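Local coordinates for protein flavoredoxin (PDB 3BNK) that binds flavin mononucleotide and probably serves in electron transport, as a flavoredoxin with a flavin reductase-like fold, at residues N10-G22 against A29-N41. Numbering follows the deposited sequence.
Sequences NVFIYPMPVTLLG and ANLMALGWVSRVN. With FMN (flavin mononucleotide), chain D.
Thr19 and Leu34 pair through both backbone N-H groups, as do Leu21 and Met32, which makes 16-25 and 28-41 an antiparallel beta hairpin of the flavin reductase-like domain. The straightest of the four bonds is Leu21 N to Met32 O, 2.8 Å with 175° at the hydrogen. Thr19 and Leu34 also lie side by side on one face of the sheet, where Thr19 CG2 meets Leu34 CD2 at a tight 3.4 Å; the hydroxyl of Thr19, turned anti to its own N (chi1 -161°), goes instead to the carbonyl of Asn70.

Past Leu34 the pairing gives way to side-chain contacts around Trp36. Its CB and CG lie near FMN O4, and CD1 comes within 3.8 Å of Met16 SD, a Met-aromatic contact in which the sulfur sits at the ring edge. Next along the rim, NE1 is close to Phe12 CE2 and CD2, and CZ2 is 3.6 Å from Phe12 CE2. The two rings meet rim to rim with planes at 52°, so neither covers the other; FMN C4 instead lies over one indole face, offset toward the rim. Replaced by an alanine, Trp36 would lose its indole, which would probably take from Phe12 CE2 and Met16 SD the ring edge they pack on and remove the face that lies against FMN C4.

Around O4 of the flavin, the grip from 29-41 is by backbone: Gly35 N and Trp36 N both donate to FMN O4, each at 3.0 Å. Farther along the cofactor, Ala33 O accepts from FMN O2', and Asn30 ND2 reaches phosphate oxygen O3P at 2.9 Å in a nearly straight bond. Two N-H groups converging on O4 would be expected to polarise the C4 carbonyl and stabilise negative charge that builds up on that side of the ring.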
loop_
_atom_site.group_PDB
_atom_site.type_symbol
_atom_site.label_atom_id
_atom_site.label_comp_id
_atom_site.label_asym_id
_atom_site.label_seq_id
_atom_site.Cartn_x
_atom_site.Cartn_y
_atom_site.Cartn_z
ATOM N N ASN B 10 8.934 -9.258 -10.897
ATOM C CA ASN B 10 8.488 -7.876 -10.872
ATOM C C ASN B 10 6.964 -7.817 -10.734
ATOM O O ASN B 10 6.236 -7.521 -11.685
ATOM C CB ASN B 10 8.964 -7.131 -12.127
ATOM C CG ASN B 10 8.773 -5.625 -12.031
ATOM O OD1 ASN B 10 8.782 -4.918 -13.047
ATOM N ND2 ASN B 10 8.615 -5.126 -10.826
ATOM N N VAL B 11 6.484 -8.110 -9.533
ATOM C CA VAL B 11 5.055 -8.094 -9.282
ATOM C C VAL B 11 4.684 -6.923 -8.389
ATOM O O VAL B 11 5.402 -6.572 -7.436
ATOM C CB VAL B 11 4.511 -9.485 -8.793
ATOM C CG1 VAL B 11 5.621 -10.364 -8.248
ATOM C CG2 VAL B 11 3.363 -9.339 -7.802
ATOM N N PHE B 12 3.561 -6.306 -8.727
ATOM C CA PHE B 12 3.070 -5.152 -8.011
ATOM C C PHE B 12 2.044 -5.610 -6.980
ATOM O O PHE B 12 1.618 -6.775 -6.983
ATOM C CB PHE B 12 2.472 -4.158 -9.007
ATOM C CG PHE B 12 3.506 -3.448 -9.858
ATOM C CD1 PHE B 12 4.059 -4.067 -10.982
ATOM C CD2 PHE B 12 3.918 -2.158 -9.534
ATOM C CE1 PHE B 12 5.009 -3.410 -11.781
ATOM C CE2 PHE B 12 4.868 -1.485 -10.318
ATOM C CZ PHE B 12 5.423 -2.119 -11.446
ATOM N N ILE B 13 1.659 -4.707 -6.079
ATOM C CA ILE B 13 0.674 -5.053 -5.064
ATOM C C ILE B 13 -0.715 -5.050 -5.741
ATOM O O ILE B 13 -0.993 -4.167 -6.560
ATOM C CB ILE B 13 0.712 -4.068 -3.842
ATOM C CG1 ILE B 13 2.136 -3.914 -3.294
ATOM C CG2 ILE B 13 -0.288 -4.504 -2.735
ATOM C CD1 ILE B 13 2.762 -5.201 -2.788
ATOM N N TYR B 14 -1.538 -6.044 -5.402
ATOM C CA TYR B 14 -2.901 -6.213 -5.941
ATOM C C TYR B 14 -4.001 -5.883 -4.925
ATOM O O TYR B 14 -4.280 -6.692 -4.040
ATOM C CB TYR B 14 -3.090 -7.637 -6.509
ATOM C CG TYR B 14 -2.348 -7.822 -7.812
ATOM C CD1 TYR B 14 -0.981 -8.078 -7.826
ATOM C CD2 TYR B 14 -3.007 -7.675 -9.041
ATOM C CE1 TYR B 14 -0.277 -8.206 -9.035
ATOM C CE2 TYR B 14 -2.319 -7.808 -10.247
ATOM C CZ TYR B 14 -0.955 -8.069 -10.236
ATOM O OH TYR B 14 -0.276 -8.180 -11.431
ATOM N N PRO B 15 -4.619 -4.684 -5.039
ATOM C CA PRO B 15 -4.268 -3.603 -5.953
ATOM C C PRO B 15 -3.369 -2.610 -5.237
ATOM O O PRO B 15 -3.057 -2.794 -4.058
ATOM C CB PRO B 15 -5.619 -2.917 -6.183
ATOM C CG PRO B 15 -6.273 -3.009 -4.808
ATOM C CD PRO B 15 -5.806 -4.328 -4.225
ATOM N N MET B 16 -2.991 -1.561 -5.961
ATOM C CA MET B 16 -2.414 -0.362 -5.395
ATOM C C MET B 16 -3.500 0.678 -5.141
ATOM O O MET B 16 -4.541 0.669 -5.801
ATOM C CB MET B 16 -1.366 0.232 -6.339
ATOM C CG MET B 16 -0.082 -0.575 -6.443
ATOM S SD MET B 16 0.951 -0.009 -7.803
ATOM C CE MET B 16 0.246 -0.976 -9.151
ATOM N N PRO B 17 -3.245 1.600 -4.196
ATOM C CA PRO B 17 -4.110 2.762 -4.040
ATOM C C PRO B 17 -3.805 3.782 -5.149
ATOM O O PRO B 17 -2.819 3.637 -5.876
ATOM C CB PRO B 17 -3.677 3.316 -2.680
ATOM C CG PRO B 17 -2.213 2.958 -2.607
ATOM C CD PRO B 17 -2.107 1.621 -3.251
ATOM N N VAL B 18 -4.641 4.796 -5.294
ATOM C CA VAL B 18 -4.388 5.856 -6.275
ATOM C C VAL B 18 -4.383 7.190 -5.561
ATOM O O VAL B 18 -5.407 7.642 -5.017
ATOM C CB VAL B 18 -5.407 5.861 -7.450
ATOM C CG1 VAL B 18 -5.193 7.063 -8.355
ATOM C CG2 VAL B 18 -5.302 4.579 -8.241
ATOM N N THR B 19 -3.211 7.811 -5.565
ATOM C CA THR B 19 -3.009 9.024 -4.831
ATOM C C THR B 19 -2.300 10.045 -5.710
ATOM O O THR B 19 -1.703 9.701 -6.727
ATOM C CB THR B 19 -2.244 8.773 -3.474
ATOM O OG1 THR B 19 -2.452 9.882 -2.618
ATOM C CG2 THR B 19 -0.785 8.682 -3.662
ATOM N N LEU B 20 -2.393 11.304 -5.315
ATOM C CA LEU B 20 -1.612 12.344 -5.938
ATOM C C LEU B 20 -0.576 12.839 -4.921
ATOM O O LEU B 20 -0.906 13.215 -3.793
ATOM C CB LEU B 20 -2.530 13.462 -6.436
ATOM C CG LEU B 20 -2.913 13.600 -7.918
ATOM C CD1 LEU B 20 -2.305 12.556 -8.857
ATOM C CD2 LEU B 20 -4.441 13.760 -8.117
ATOM N N LEU B 21 0.686 12.794 -5.322
ATOM C CA LEU B 21 1.764 13.203 -4.451
ATOM C C LEU B 21 2.141 14.646 -4.780
ATOM O O LEU B 21 2.519 14.950 -5.919
ATOM C CB LEU B 21 2.970 12.267 -4.629
ATOM C CG LEU B 21 4.247 12.474 -3.800
ATOM C CD1 LEU B 21 4.872 13.806 -4.057
ATOM C CD2 LEU B 21 3.999 12.332 -2.302
ATOM N N GLY B 22 2.035 15.519 -3.782
ATOM C CA GLY B 22 2.320 16.940 -3.957
ATOM C C GLY B 22 3.655 17.349 -3.343
ATOM O O GLY B 22 3.994 16.940 -2.236
ATOM N N ALA B 29 4.295 24.370 -7.113
ATOM C CA ALA B 29 3.618 23.129 -6.776
ATOM C C ALA B 29 3.718 22.111 -7.916
ATOM O O ALA B 29 3.524 22.434 -9.104
ATOM C CB ALA B 29 2.175 23.390 -6.408
ATOM N N ASN B 30 4.047 20.886 -7.530
ATOM C CA ASN B 30 4.062 19.772 -8.442
ATOM C C ASN B 30 3.172 18.672 -7.907
ATOM O O ASN B 30 2.991 18.552 -6.699
ATOM C CB ASN B 30 5.487 19.259 -8.657
ATOM C CG ASN B 30 5.604 18.390 -9.883
ATOM O OD1 ASN B 30 5.102 18.733 -10.953
ATOM N ND2 ASN B 30 6.271 17.262 -9.739
ATOM N N LEU B 31 2.583 17.908 -8.828
ATOM C CA LEU B 31 1.822 16.710 -8.506
ATOM C C LEU B 31 2.209 15.570 -9.433
ATOM O O LEU B 31 2.363 15.768 -10.630
ATOM C CB LEU B 31 0.320 16.999 -8.614
ATOM C CG LEU B 31 -0.009 18.185 -7.699
ATOM C CD1 LEU B 31 -0.872 19.224 -8.365
ATOM C CD2 LEU B 31 -0.528 17.754 -6.336
ATOM N N MET B 32 2.380 14.383 -8.868
ATOM C CA MET B 32 2.528 13.172 -9.656
ATOM C C MET B 32 1.598 12.087 -9.119
ATOM O O MET B 32 1.318 12.044 -7.920
ATOM C CB MET B 32 3.983 12.681 -9.655
ATOM C CG MET B 32 4.546 12.352 -8.279
ATOM S SD MET B 32 6.033 11.347 -8.359
ATOM C CE MET B 32 5.384 9.683 -8.284
ATOM N N ALA B 33 1.137 11.205 -10.013
ATOM C CA ALA B 33 0.326 10.050 -9.619
ATOM C C ALA B 33 1.183 9.030 -8.869
ATOM O O ALA B 33 2.337 8.765 -9.258
ATOM C CB ALA B 33 -0.360 9.434 -10.836
ATOM N N LEU B 34 0.647 8.513 -7.761
ATOM C CA LEU B 34 1.421 7.656 -6.843
ATOM C C LEU B 34 0.603 6.479 -6.313
ATOM O O LEU B 34 -0.444 6.664 -5.718
ATOM C CB LEU B 34 1.999 8.475 -5.664
ATOM C CG LEU B 34 2.656 7.693 -4.509
ATOM C CD1 LEU B 34 4.109 7.415 -4.811
ATOM C CD2 LEU B 34 2.541 8.443 -3.165
ATOM N N GLY B 35 1.111 5.271 -6.524
ATOM C CA GLY B 35 0.467 4.044 -6.052
ATOM C C GLY B 35 1.304 3.381 -4.979
ATOM O O GLY B 35 0.794 2.570 -4.200
ATOM N N TRP B 36 2.595 3.726 -4.930
ATOM C CA TRP B 36 3.514 3.174 -3.927
ATOM C C TRP B 36 3.471 4.014 -2.645
ATOM O O TRP B 36 4.401 4.790 -2.369
ATOM C CB TRP B 36 4.957 3.090 -4.471
ATOM C CG TRP B 36 5.146 2.159 -5.680
ATOM C CD1 TRP B 36 4.164 1.626 -6.479
ATOM C CD2 TRP B 36 6.391 1.712 -6.233
ATOM N NE1 TRP B 36 4.716 0.871 -7.480
ATOM C CE2 TRP B 36 6.084 0.909 -7.362
ATOM C CE3 TRP B 36 7.738 1.927 -5.899
ATOM C CZ2 TRP B 36 7.075 0.293 -8.140
ATOM C CZ3 TRP B 36 8.723 1.320 -6.679
ATOM C CH2 TRP B 36 8.383 0.514 -7.791
ATOM N N VAL B 37 2.377 3.869 -1.895
ATOM C CA VAL B 37 2.187 4.542 -0.605
ATOM C C VAL B 37 1.743 3.511 0.397
ATOM O O VAL B 37 0.860 2.706 0.107
ATOM C CB VAL B 37 0.991 5.525 -0.522
ATOM C CG1 VAL B 37 1.373 6.792 0.314
ATOM C CG2 VAL B 37 0.292 5.777 -1.882
ATOM N N SER B 38 2.290 3.593 1.599
ATOM C CA SER B 38 1.878 2.724 2.673
ATOM C C SER B 38 2.186 3.361 4.008
ATOM O O SER B 38 3.107 4.157 4.102
ATOM C CB SER B 38 2.631 1.399 2.596
ATOM O OG SER B 38 2.306 0.644 3.722
ATOM N N ARG B 39 1.425 2.977 5.039
ATOM C CA ARG B 39 1.832 3.254 6.424
ATOM C C ARG B 39 3.113 2.486 6.759
ATOM O O ARG B 39 3.396 1.412 6.200
ATOM C CB ARG B 39 0.710 2.972 7.431
ATOM C CG ARG B 39 -0.362 4.066 7.498
ATOM C CD ARG B 39 0.131 5.361 8.153
ATOM N NE ARG B 39 0.504 5.185 9.557
ATOM C CZ ARG B 39 -0.334 5.360 10.582
ATOM N NH1 ARG B 39 -1.591 5.726 10.366
ATOM N NH2 ARG B 39 0.078 5.165 11.824
ATOM N N VAL B 40 3.915 3.092 7.624
ATOM C CA VAL B 40 5.213 2.561 7.980
ATOM C C VAL B 40 5.296 2.403 9.497
ATOM O O VAL B 40 5.743 1.351 10.012
ATOM C CB VAL B 40 6.335 3.495 7.436
ATOM C CG1 VAL B 40 7.679 3.146 8.037
ATOM C CG2 VAL B 40 6.394 3.423 5.899
ATOM N N ASN B 41 4.861 3.442 10.211
ATOM C CA ASN B 41 4.954 3.490 11.680
ATOM C C ASN B 41 3.618 3.891 12.290
ATOM O O ASN B 41 2.902 4.727 11.738
ATOM C CB ASN B 41 6.058 4.476 12.112
ATOM C CG ASN B 41 6.499 4.299 13.577
ATOM O OD1 ASN B 41 6.286 5.180 14.411
ATOM N ND2 ASN B 41 7.106 3.174 13.880
HETATM N N1 FMN D . 5.876 6.773 -10.252
HETATM C C2 FMN D . 6.590 6.493 -9.103
HETATM O O2 FMN D . 7.781 6.781 -9.060
HETATM N N3 FMN D . 5.967 5.905 -8.016
HETATM C C4 FMN D . 4.619 5.598 -8.094
HETATM O O4 FMN D . 4.075 5.066 -7.133
HETATM C C4A FMN D . 3.895 5.879 -9.260
HETATM N N5 FMN D . 2.546 5.565 -9.353
HETATM C C5A FMN D . 1.826 5.859 -10.496
HETATM C C6 FMN D . 0.461 5.552 -10.537
HETATM C C7 FMN D . -0.285 5.835 -11.691
HETATM C C7M FMN D . -1.763 5.590 -11.664
HETATM C C8 FMN D . 0.341 6.430 -12.797
HETATM C C8M FMN D . -0.473 6.970 -13.954
HETATM C C9 FMN D . 1.704 6.749 -12.736
HETATM C C9A FMN D . 2.455 6.476 -11.591
HETATM N N10 FMN D . 3.817 6.791 -11.514
HETATM C C10 FMN D . 4.531 6.482 -10.353
HETATM C "C1'" FMN D . 4.495 7.543 -12.628
HETATM C "C2'" FMN D . 4.683 9.023 -12.323
HETATM O "O2'" FMN D . 3.515 9.556 -11.729
HETATM C "C3'" FMN D . 4.943 9.817 -13.605
HETATM O "O3'" FMN D . 6.130 9.415 -14.266
HETATM C "C4'" FMN D . 4.928 11.322 -13.342
HETATM O "O4'" FMN D . 4.890 11.992 -14.573
HETATM C "C5'" FMN D . 6.105 11.845 -12.529
HETATM O "O5'" FMN D . 5.839 13.228 -12.378
HETATM P P FMN D . 6.997 14.314 -12.086
HETATM O O1P FMN D . 8.114 14.112 -13.068
HETATM O O2P FMN D . 7.517 14.060 -10.702
HETATM O O3P FMN D . 6.471 15.722 -12.151
#